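Local coordinates for BH2621 protein (PDB 2QML), which is of unknown function but, as a member of the GNAT acyltransferase family, probably transfers an acyl group to an amine, perhaps in siderophore biosynthesis, at residues Y84-V90 with D105-L111; L8-V13 with A129-K134. All blocks are in the same frame, centred on the assembly; numbering follows the deposited sequence.

Contact 1 (Y84-V90 with D105-L111); sequences YWESYWV and DQGIHLL
Y88 lies across G107 of the adjacent strand. With chi1 at 64°, its CG sits between the backbone N and the carbonyl carbon, which swings the ring over its neighbour instead of outward from the sheet. From CB outward, CG and CD2 pass near G107 O, CE1 and CZ lie over the glycine CA, and CE2 approaches H109 NE2 to 3.2 Å. One face of the ring thus receives a CH-pi contact from G107 CA, 3.7 Å from the ring centroid. At the tip, Y88 OH donates in the ring plane to a water 2.6 Å away, and this water donates to I108 O at 2.7 Å. The Y88 and H109 rings are tilted by 25° and slid apart, so they barely overlap. Strands 80-89 and 106-112 are antiparallel central neighbours in the mixed GNAT sheet; Y84-L111, E86-H109 and Y88-G107 form its hydrogen-bonded pairs here, and V90 N to D105 O extends the pattern. On the same sheet face, the E86 carboxylate stands nearly perpendicular (83°) to the H109 imidazole, with E86 OE1 3.4 Å from H109 CD2. E86 OE2 accepts a short 2.5 Å bond from Y84 OH through the anti lone pair. On the opposite sheet face, L110 CB lies over the six-membered ring of W85, 3.9 Å from its centroid.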
ATOM      1  N   TYR A  84      -3.122   5.238   4.328  1.00 20.23           N
ATOM      2  CA  TYR A  84      -2.695   4.195   5.249  1.00 20.53           C
ATOM      3  C   TYR A  84      -2.106   3.070   4.393  1.00 21.65           C
ATOM      4  O   TYR A  84      -2.671   2.716   3.352  1.00 20.56           O
ATOM      5  CB  TYR A  84      -3.848   3.759   6.173  1.00 22.73           C
ATOM      6  CG  TYR A  84      -3.619   2.496   6.981  1.00 23.25           C
ATOM      7  CD1 TYR A  84      -2.921   2.512   8.200  1.00 21.70           C
ATOM      8  CD2 TYR A  84      -4.105   1.277   6.541  1.00 23.97           C
ATOM      9  CE1 TYR A  84      -2.734   1.359   8.948  1.00 22.79           C
ATOM     10  CE2 TYR A  84      -3.934   0.148   7.288  1.00 20.27           C
ATOM     11  CZ  TYR A  84      -3.218   0.195   8.475  1.00 20.52           C
ATOM     12  OH  TYR A  84      -3.042  -0.943   9.207  1.00 20.88           O
ATOM     13  N   TRP A  85      -1.034   2.493   4.911  1.00 21.47           N
ATOM     14  CA  TRP A  85      -0.231   1.533   4.200  1.00 21.15           C
ATOM     15  C   TRP A  85       0.210   0.406   5.118  1.00 20.90           C
ATOM     16  O   TRP A  85       0.602   0.627   6.278  1.00 20.86           O
ATOM     17  CB  TRP A  85       1.030   2.216   3.589  1.00 20.38           C
ATOM     18  CG  TRP A  85       0.724   3.449   2.823  1.00 19.23           C
ATOM     19  CD1 TRP A  85       0.372   4.681   3.343  1.00 23.52           C
ATOM     20  CD2 TRP A  85       0.634   3.568   1.411  1.00 18.12           C
ATOM     21  NE1 TRP A  85       0.124   5.519   2.365  1.00 21.81           N
ATOM     22  CE2 TRP A  85       0.233   4.905   1.151  1.00 20.30           C
ATOM     23  CE3 TRP A  85       0.850   2.700   0.336  1.00 22.39           C
ATOM     24  CZ2 TRP A  85       0.056   5.399  -0.143  1.00 23.65           C
ATOM     25  CZ3 TRP A  85       0.710   3.196  -0.941  1.00 21.37           C
ATOM     26  CH2 TRP A  85       0.307   4.525  -1.168  1.00 23.07           C
ATOM     27  N   GLU A  86       0.115  -0.823   4.620  1.00 20.59           N
ATOM     28  CA  GLU A  86       0.696  -1.976   5.288  1.00 19.71           C
ATOM     29  C   GLU A  86       1.713  -2.546   4.288  1.00 21.98           C
ATOM     30  O   GLU A  86       1.383  -3.041   3.243  1.00 21.13           O
ATOM     31  CB  GLU A  86      -0.358  -2.991   5.701  1.00 21.47           C
ATOM     32  CG  GLU A  86      -1.331  -2.464   6.705  1.00 21.68           C
ATOM     33  CD  GLU A  86      -2.482  -3.416   7.015  1.00 22.21           C
ATOM     34  OE1 GLU A  86      -2.590  -4.492   6.364  1.00 25.56           O
ATOM     35  OE2 GLU A  86      -3.294  -3.073   7.921  1.00 23.62           O
ATOM     36  N   SER A  87       2.961  -2.472   4.661  1.00 22.54           N
ATOM     37  CA  SER A  87       4.107  -3.047   3.937  1.00 22.59           C
ATOM     38  C   SER A  87       4.504  -4.375   4.624  1.00 24.18           C
ATOM     39  O   SER A  87       4.772  -4.415   5.830  1.00 23.61           O
ATOM     40  CB  SER A  87       5.243  -2.047   3.934  1.00 24.45           C
ATOM     41  OG  SER A  87       6.399  -2.603   3.397  1.00 22.74           O
ATOM     42  N   TYR A  88       4.592  -5.487   3.878  1.00 22.14           N
ATOM     43  CA  TYR A  88       4.849  -6.776   4.504  1.00 25.69           C
ATOM     44  C   TYR A  88       5.746  -7.700   3.690  1.00 23.64           C
ATOM     45  O   TYR A  88       5.966  -7.467   2.510  1.00 23.07           O
ATOM     46  CB  TYR A  88       3.503  -7.465   4.825  1.00 27.40           C
ATOM     47  CG  TYR A  88       2.662  -7.801   3.595  1.00 22.06           C
ATOM     48  CD1 TYR A  88       2.805  -9.021   2.976  1.00 22.07           C
ATOM     49  CD2 TYR A  88       1.700  -6.909   3.088  1.00 23.22           C
ATOM     50  CE1 TYR A  88       2.057  -9.336   1.831  1.00 21.75           C
ATOM     51  CE2 TYR A  88       0.950  -7.242   1.939  1.00 24.70           C
ATOM     52  CZ  TYR A  88       1.136  -8.456   1.359  1.00 25.12           C
ATOM     53  OH  TYR A  88       0.408  -8.837   0.226  1.00 26.71           O
ATOM     54  N   TRP A  89       6.311  -8.695   4.393  1.00 22.98           N
ATOM     55  CA  TRP A  89       7.068  -9.777   3.792  1.00 23.33           C
ATOM     56  C   TRP A  89       6.110 -10.868   3.381  1.00 22.05           C
ATOM     57  O   TRP A  89       5.288 -11.356   4.180  1.00 23.92           O
ATOM     58  CB  TRP A  89       8.082 -10.372   4.767  1.00 25.76           C
ATOM     59  CG  TRP A  89       9.155  -9.408   5.183  1.00 26.33           C
ATOM     60  CD1 TRP A  89       9.275  -8.789   6.412  1.00 30.84           C
ATOM     61  CD2 TRP A  89      10.256  -8.926   4.393  1.00 26.98           C
ATOM     62  NE1 TRP A  89      10.389  -7.999   6.435  1.00 32.73           N
ATOM     63  CE2 TRP A  89      11.009  -8.059   5.213  1.00 28.04           C
ATOM     64  CE3 TRP A  89      10.707  -9.176   3.092  1.00 24.23           C
ATOM     65  CZ2 TRP A  89      12.145  -7.415   4.753  1.00 32.33           C
ATOM     66  CZ3 TRP A  89      11.838  -8.553   2.648  1.00 27.59           C
ATOM     67  CH2 TRP A  89      12.561  -7.686   3.483  1.00 27.13           C
ATOM     68  N   VAL A  90       6.202 -11.265   2.111  1.00 22.97           N
ATOM     69  CA  VAL A  90       5.319 -12.307   1.596  1.00 22.55           C
ATOM     70  C   VAL A  90       5.484 -13.594   2.409  1.00 22.94           C
ATOM     71  O   VAL A  90       4.476 -14.233   2.746  1.00 23.70           O
ATOM     72  CB  VAL A  90       5.563 -12.599   0.106  1.00 23.39           C
ATOM     73  CG1 VAL A  90       4.871 -13.939  -0.329  1.00 21.65           C
ATOM     74  CG2 VAL A  90       5.073 -11.436  -0.757  1.00 22.24           C
ATOM     75  N   ASP A 105      10.429 -11.546  -1.304  1.00 22.25           N
ATOM     76  CA  ASP A 105       9.315 -10.866  -1.925  1.00 21.79           C
ATOM     77  C   ASP A 105       8.570 -10.063  -0.870  1.00 19.62           C
ATOM     78  O   ASP A 105       8.426 -10.507   0.253  1.00 22.71           O
ATOM     79  CB  ASP A 105       8.333 -11.862  -2.561  1.00 20.09           C
ATOM     80  CG  ASP A 105       8.857 -12.546  -3.824  1.00 21.24           C
ATOM     81  OD1 ASP A 105       9.926 -12.193  -4.339  1.00 24.22           O
ATOM     82  OD2 ASP A 105       8.078 -13.387  -4.340  1.00 21.05           O
ATOM     83  N   GLN A 106       8.038  -8.916  -1.269  1.00 20.32           N
ATOM     84  CA  GLN A 106       7.278  -8.073  -0.398  1.00 22.02           C
ATOM     85  C   GLN A 106       5.890  -7.847  -1.003  1.00 23.45           C
ATOM     86  O   GLN A 106       5.642  -8.100  -2.190  1.00 22.48           O
ATOM     87  CB  GLN A 106       7.983  -6.715  -0.170  1.00 22.17           C
ATOM     88  CG  GLN A 106       9.353  -6.790   0.496  1.00 22.90           C
ATOM     89  CD  GLN A 106       9.914  -5.418   0.643  1.00 23.67           C
ATOM     90  OE1 GLN A 106       9.186  -4.510   0.950  1.00 22.58           O
ATOM     91  NE2 GLN A 106      11.199  -5.256   0.450  1.00 22.14           N
ATOM     92  N   GLY A 107       4.999  -7.367  -0.155  1.00 22.11           N
ATOM     93  CA  GLY A 107       3.656  -6.980  -0.534  1.00 21.90           C
ATOM     94  C   GLY A 107       3.229  -5.649   0.012  1.00 23.18           C
ATOM     95  O   GLY A 107       3.914  -5.065   0.858  1.00 20.86           O
ATOM     96  N   ILE A 108       2.116  -5.141  -0.515  1.00 22.83           N
ATOM     97  CA  ILE A 108       1.598  -3.851  -0.123  1.00 22.95           C
ATOM     98  C   ILE A 108       0.081  -3.833  -0.049  1.00 22.53           C
ATOM     99  O   ILE A 108      -0.614  -4.430  -0.908  1.00 21.66           O
ATOM    100  CB  ILE A 108       2.104  -2.727  -1.060  1.00 21.04           C
ATOM    101  CG1 ILE A 108       1.819  -1.325  -0.440  1.00 20.88           C
ATOM    102  CG2 ILE A 108       1.595  -2.902  -2.523  1.00 24.30           C
ATOM    103  CD1 ILE A 108       2.632  -1.032   0.854  1.00 27.00           C
ATOM    104  N   HIS A 109      -0.428  -3.266   1.032  1.00 21.57           N
ATOM    105  CA  HIS A 109      -1.841  -2.956   1.171  1.00 23.69           C
ATOM    106  C   HIS A 109      -1.928  -1.442   1.324  1.00 23.22           C
ATOM    107  O   HIS A 109      -1.026  -0.836   1.929  1.00 22.66           O
ATOM    108  CB  HIS A 109      -2.524  -3.607   2.354  1.00 21.63           C
ATOM    109  CG  HIS A 109      -2.439  -5.100   2.384  1.00 22.99           C
ATOM    110  ND1 HIS A 109      -3.081  -5.894   1.445  1.00 28.17           N
ATOM    111  CD2 HIS A 109      -1.955  -5.934   3.318  1.00 23.67           C
ATOM    112  CE1 HIS A 109      -2.904  -7.166   1.773  1.00 26.57           C
ATOM    113  NE2 HIS A 109      -2.165  -7.220   2.860  1.00 23.64           N
ATOM    114  N   LEU A 110      -2.985  -0.817   0.810  1.00 21.25           N
ATOM    115  CA  LEU A 110      -3.110   0.645   0.900  1.00 20.47           C
ATOM    116  C   LEU A 110      -4.532   1.137   0.813  1.00 20.30           C
ATOM    117  O   LEU A 110      -5.428   0.428   0.351  1.00 21.28           O
ATOM    118  CB  LEU A 110      -2.296   1.289  -0.237  1.00 21.67           C
ATOM    119  CG  LEU A 110      -2.755   1.072  -1.689  1.00 24.12           C
ATOM    120  CD1 LEU A 110      -3.793   2.160  -2.117  1.00 27.80           C
ATOM    121  CD2 LEU A 110      -1.636   1.025  -2.722  1.00 27.96           C
ATOM    122  N   LEU A 111      -4.740   2.360   1.285  1.00 21.43           N
ATOM    123  CA  LEU A 111      -6.001   3.079   1.151  1.00 21.92           C
ATOM    124  C   LEU A 111      -5.736   4.572   1.262  1.00 21.91           C
ATOM    125  O   LEU A 111      -4.785   4.975   1.977  1.00 20.47           O
ATOM    126  CB  LEU A 111      -7.008   2.635   2.220  1.00 21.79           C
ATOM    127  CG  LEU A 111      -6.777   2.993   3.693  1.00 21.27           C
ATOM    128  CD1 LEU A 111      -7.293   4.403   4.125  1.00 20.50           C
ATOM    129  CD2 LEU A 111      -7.421   1.941   4.589  1.00 22.84           C
TER
HETATM  130  O   HOH W   1      -0.880  -7.066  -1.161  1.00 27.33           O

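Contact 2 (L8-V13 with A129-K134); sequences LAPFEV and AIMQQK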
ATOM      1  N   LEU A   8      10.002  -1.123   7.476  1.00 23.97           N
ATOM      2  CA  LEU A   8      10.182  -0.148   6.435  1.00 23.56           C
ATOM      3  C   LEU A   8      10.399   1.203   7.092  1.00 25.32           C
ATOM      4  O   LEU A   8       9.611   1.632   7.920  1.00 24.60           O
ATOM      5  CB  LEU A   8       8.956  -0.119   5.533  1.00 23.58           C
ATOM      6  CG  LEU A   8       9.003   0.832   4.313  1.00 23.33           C
ATOM      7  CD1 LEU A   8      10.198   0.453   3.349  1.00 27.88           C
ATOM      8  CD2 LEU A   8       7.724   0.871   3.510  1.00 25.71           C
ATOM      9  N   ALA A   9      11.471   1.892   6.752  1.00 25.83           N
ATOM     10  CA  ALA A   9      11.763   3.158   7.392  1.00 25.88           C
ATOM     11  C   ALA A   9      10.888   4.313   6.930  1.00 22.24           C
ATOM     12  O   ALA A   9      10.511   4.392   5.754  1.00 23.03           O
ATOM     13  CB  ALA A   9      13.236   3.552   7.119  1.00 26.38           C
ATOM     14  N   PRO A  10      10.666   5.281   7.827  1.00 22.47           N
ATOM     15  CA  PRO A  10       9.990   6.512   7.411  1.00 23.24           C
ATOM     16  C   PRO A  10      10.840   7.302   6.413  1.00 22.43           C
ATOM     17  O   PRO A  10      12.086   7.172   6.407  1.00 24.49           O
ATOM     18  CB  PRO A  10       9.839   7.297   8.727  1.00 23.54           C
ATOM     19  CG  PRO A  10      10.966   6.882   9.507  1.00 25.84           C
ATOM     20  CD  PRO A  10      11.101   5.393   9.226  1.00 22.31           C
ATOM     21  N   PHE A  11      10.157   8.080   5.579  1.00 22.19           N
ATOM     22  CA  PHE A  11      10.837   8.848   4.558  1.00 20.56           C
ATOM     23  C   PHE A  11      10.031  10.049   4.138  1.00 21.61           C
ATOM     24  O   PHE A  11       8.841  10.119   4.380  1.00 22.61           O
ATOM     25  CB  PHE A  11      11.195   7.960   3.346  1.00 23.20           C
ATOM     26  CG  PHE A  11      10.021   7.367   2.640  1.00 21.84           C
ATOM     27  CD1 PHE A  11       9.489   6.156   3.031  1.00 21.36           C
ATOM     28  CD2 PHE A  11       9.425   8.051   1.582  1.00 23.62           C
ATOM     29  CE1 PHE A  11       8.375   5.601   2.317  1.00 22.94           C
ATOM     30  CE2 PHE A  11       8.332   7.505   0.904  1.00 25.78           C
ATOM     31  CZ  PHE A  11       7.824   6.329   1.270  1.00 23.46           C
ATOM     32  N   GLU A  12      10.707  11.016   3.559  1.00 20.04           N
ATOM     33  CA  GLU A  12      10.090  12.209   3.012  1.00 21.98           C
ATOM     34  C   GLU A  12      10.759  12.542   1.678  1.00 22.78           C
ATOM     35  O   GLU A  12      11.993  12.643   1.579  1.00 23.32           O
ATOM     36  CB  GLU A  12      10.134  13.383   3.974  1.00 23.35           C
ATOM     37  CG  GLU A  12       9.610  14.673   3.317  1.00 25.27           C
ATOM     38  CD  GLU A  12       9.652  15.881   4.191  1.00 29.13           C
ATOM     39  OE1 GLU A  12       9.970  15.766   5.400  1.00 29.91           O
ATOM     40  OE2 GLU A  12       9.443  16.991   3.619  1.00 32.09           O
ATOM     41  N   VAL A  13       9.946  12.731   0.645  1.00 21.08           N
ATOM     42  CA  VAL A  13      10.460  13.081  -0.684  1.00 23.29           C
ATOM     43  C   VAL A  13       9.643  14.205  -1.279  1.00 24.60           C
ATOM     44  O   VAL A  13       8.488  14.445  -0.912  1.00 25.48           O
ATOM     45  CB  VAL A  13      10.471  11.881  -1.661  1.00 24.39           C
ATOM     46  CG1 VAL A  13      11.364  10.751  -1.094  1.00 26.34           C
ATOM     47  CG2 VAL A  13       9.013  11.376  -1.991  1.00 24.76           C
ATOM     48  N   ALA A 129       6.420   6.306  -4.645  1.00 21.23           N
ATOM     49  CA  ALA A 129       7.409   6.606  -3.586  1.00 22.08           C
ATOM     50  C   ALA A 129       7.643   5.445  -2.611  1.00 21.51           C
ATOM     51  O   ALA A 129       8.794   5.062  -2.314  1.00 20.85           O
ATOM     52  CB  ALA A 129       7.017   7.910  -2.807  1.00 22.20           C
ATOM     53  N   ILE A 130       6.570   4.880  -2.089  1.00 21.56           N
ATOM     54  CA  ILE A 130       6.697   3.786  -1.132  1.00 20.93           C
ATOM     55  C   ILE A 130       7.247   2.538  -1.820  1.00 22.01           C
ATOM     56  O   ILE A 130       8.038   1.821  -1.197  1.00 20.41           O
ATOM     57  CB  ILE A 130       5.396   3.551  -0.365  1.00 20.25           C
ATOM     58  CG1 ILE A 130       5.675   2.666   0.865  1.00 21.79           C
ATOM     59  CG2 ILE A 130       4.271   2.981  -1.285  1.00 21.98           C
ATOM     60  CD1 ILE A 130       4.523   2.477   1.869  1.00 24.59           C
HETATM   61  N   MSE A 131       6.847   2.265  -3.066  0.50 22.23           N
HETATM   62  CA  MSE A 131       7.421   1.127  -3.802  0.50 22.18           C
HETATM   63  C   MSE A 131       8.930   1.282  -3.951  0.50 22.28           C
HETATM   64  O   MSE A 131       9.679   0.333  -3.736  0.50 20.63           O
HETATM   65  CB  MSE A 131       6.794   0.969  -5.174  0.50 22.54           C
HETATM   66  CG  MSE A 131       5.375   0.460  -5.111  0.50 23.24           C
HETATM   67 SE   MSE A 131       4.602   0.365  -6.894  0.37 26.41          SE
HETATM   68  CE  MSE A 131       5.721  -1.128  -7.531  0.50 22.80           C
ATOM     69  N   GLN A 132       9.368   2.475  -4.325  1.00 22.26           N
ATOM     70  CA  GLN A 132      10.777   2.744  -4.476  1.00 21.84           C
ATOM     71  C   GLN A 132      11.526   2.447  -3.169  1.00 21.64           C
ATOM     72  O   GLN A 132      12.565   1.781  -3.181  1.00 20.40           O
ATOM     73  CB  GLN A 132      10.992   4.200  -4.951  1.00 21.00           C
ATOM     74  CG  GLN A 132      12.426   4.540  -5.296  1.00 23.84           C
ATOM     75  CD  GLN A 132      12.967   3.690  -6.429  1.00 22.59           C
ATOM     76  OE1 GLN A 132      13.200   2.467  -6.300  1.00 23.09           O
ATOM     77  NE2 GLN A 132      13.158   4.333  -7.573  1.00 21.57           N
ATOM     78  N   GLN A 133      10.987   2.867  -2.038  0.50 19.83           N
ATOM     79  CA  GLN A 133      11.694   2.642  -0.772  0.50 21.45           C
ATOM     80  C   GLN A 133      11.647   1.162  -0.313  0.50 20.34           C
ATOM     81  O   GLN A 133      12.541   0.670   0.347  0.50 21.44           O
ATOM     82  CB  GLN A 133      11.198   3.607   0.319  0.50 23.26           C
ATOM     83  CG  GLN A 133      11.164   5.135  -0.062  0.50 18.38           C
ATOM     84  CD  GLN A 133      12.209   5.616  -1.139  0.50 15.54           C
ATOM     85  OE1 GLN A 133      13.436   5.314  -1.093  0.50 13.79           O
ATOM     86  NE2 GLN A 133      11.697   6.388  -2.075  0.50 19.71           N
ATOM     87  N   LYS A 134      10.606   0.433  -0.677  1.00 19.13           N
ATOM     88  CA  LYS A 134      10.552  -0.994  -0.433  1.00 20.20           C
ATOM     89  C   LYS A 134      11.564  -1.735  -1.310  1.00 20.05           C
ATOM     90  O   LYS A 134      12.208  -2.676  -0.846  1.00 22.22           O
ATOM     91  CB  LYS A 134       9.150  -1.512  -0.670  1.00 21.32           C
ATOM     92  CG  LYS A 134       8.132  -1.141   0.427  1.00 22.42           C
ATOM     93  CD  LYS A 134       6.662  -1.324   0.033  1.00 20.73           C
ATOM     94  CE  LYS A 134       6.301  -2.740  -0.292  1.00 23.27           C
ATOM     95  NZ  LYS A 134       6.456  -3.637   0.828  1.00 21.43           N
TER
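F11 and Q133 meet in a CH-pi contact: Q133 CG stands over the middle of the phenyl ring, 3.5 Å from the centroid and 4° off its normal. The F11 chi1 of 62° sends the ring from the strand toward the helix. Q133 has two conformers, and in the one described its chain bends at chi2, bringing NE2 back to A129 O in a weak bond of 3.2 Å within the helix.

The remaining contacts are van der Waals, mostly between apolar groups. The far end of the F11 ring reaches the preceding helical turn, with CE2 4.0 Å from A129 CB and CZ 3.7 Å from I130 CA. V13 CG2 comes to 4.1 Å from the same A129 methyl. At the other end of the segment, L8 CD2 rests against two side chains, 3.8 Å from I130 CG1 and 3.7 Å from K134 CG, and L8 CD1 lies near Q133 O. No hydrogen bond joins the two segments.

F11 also stacks on F24 of strand 20-26, whose backbone pairs with strand 11-15, while L8 and I130 both touch M73 of strand 70-77. Helix 123-135 packs against the sheet face that carries W85, reaching the edge strand 11-15 through F11 and V13, with M131 and Q132 meeting helix 183-194.

Helix 123-135 connects the two contacts, whose centres are about 12 Å apart. K134, whose CG packs on L8 in contact 2, extends its amine into contact 1, where NZ lies 2.8 Å from S87 OG and 2.9 Å from Q106 OE1 and also bonds G107 O. Packing adds to these polar ties: I130 CG2 is 3.6 Å from W85 CZ3, and L8 CD2 is 3.7 Å from S87 OG. The helix follows strand 106-112 and leads to the parallel strand 142-145, a beta-alpha-beta crossover. Glycerol, probably from the crystallisation liquor, hydrogen-bonds to L110 N and H109 ND1; it may mark a pocket on the strand that in GNAT relatives lines the acyl-donor site.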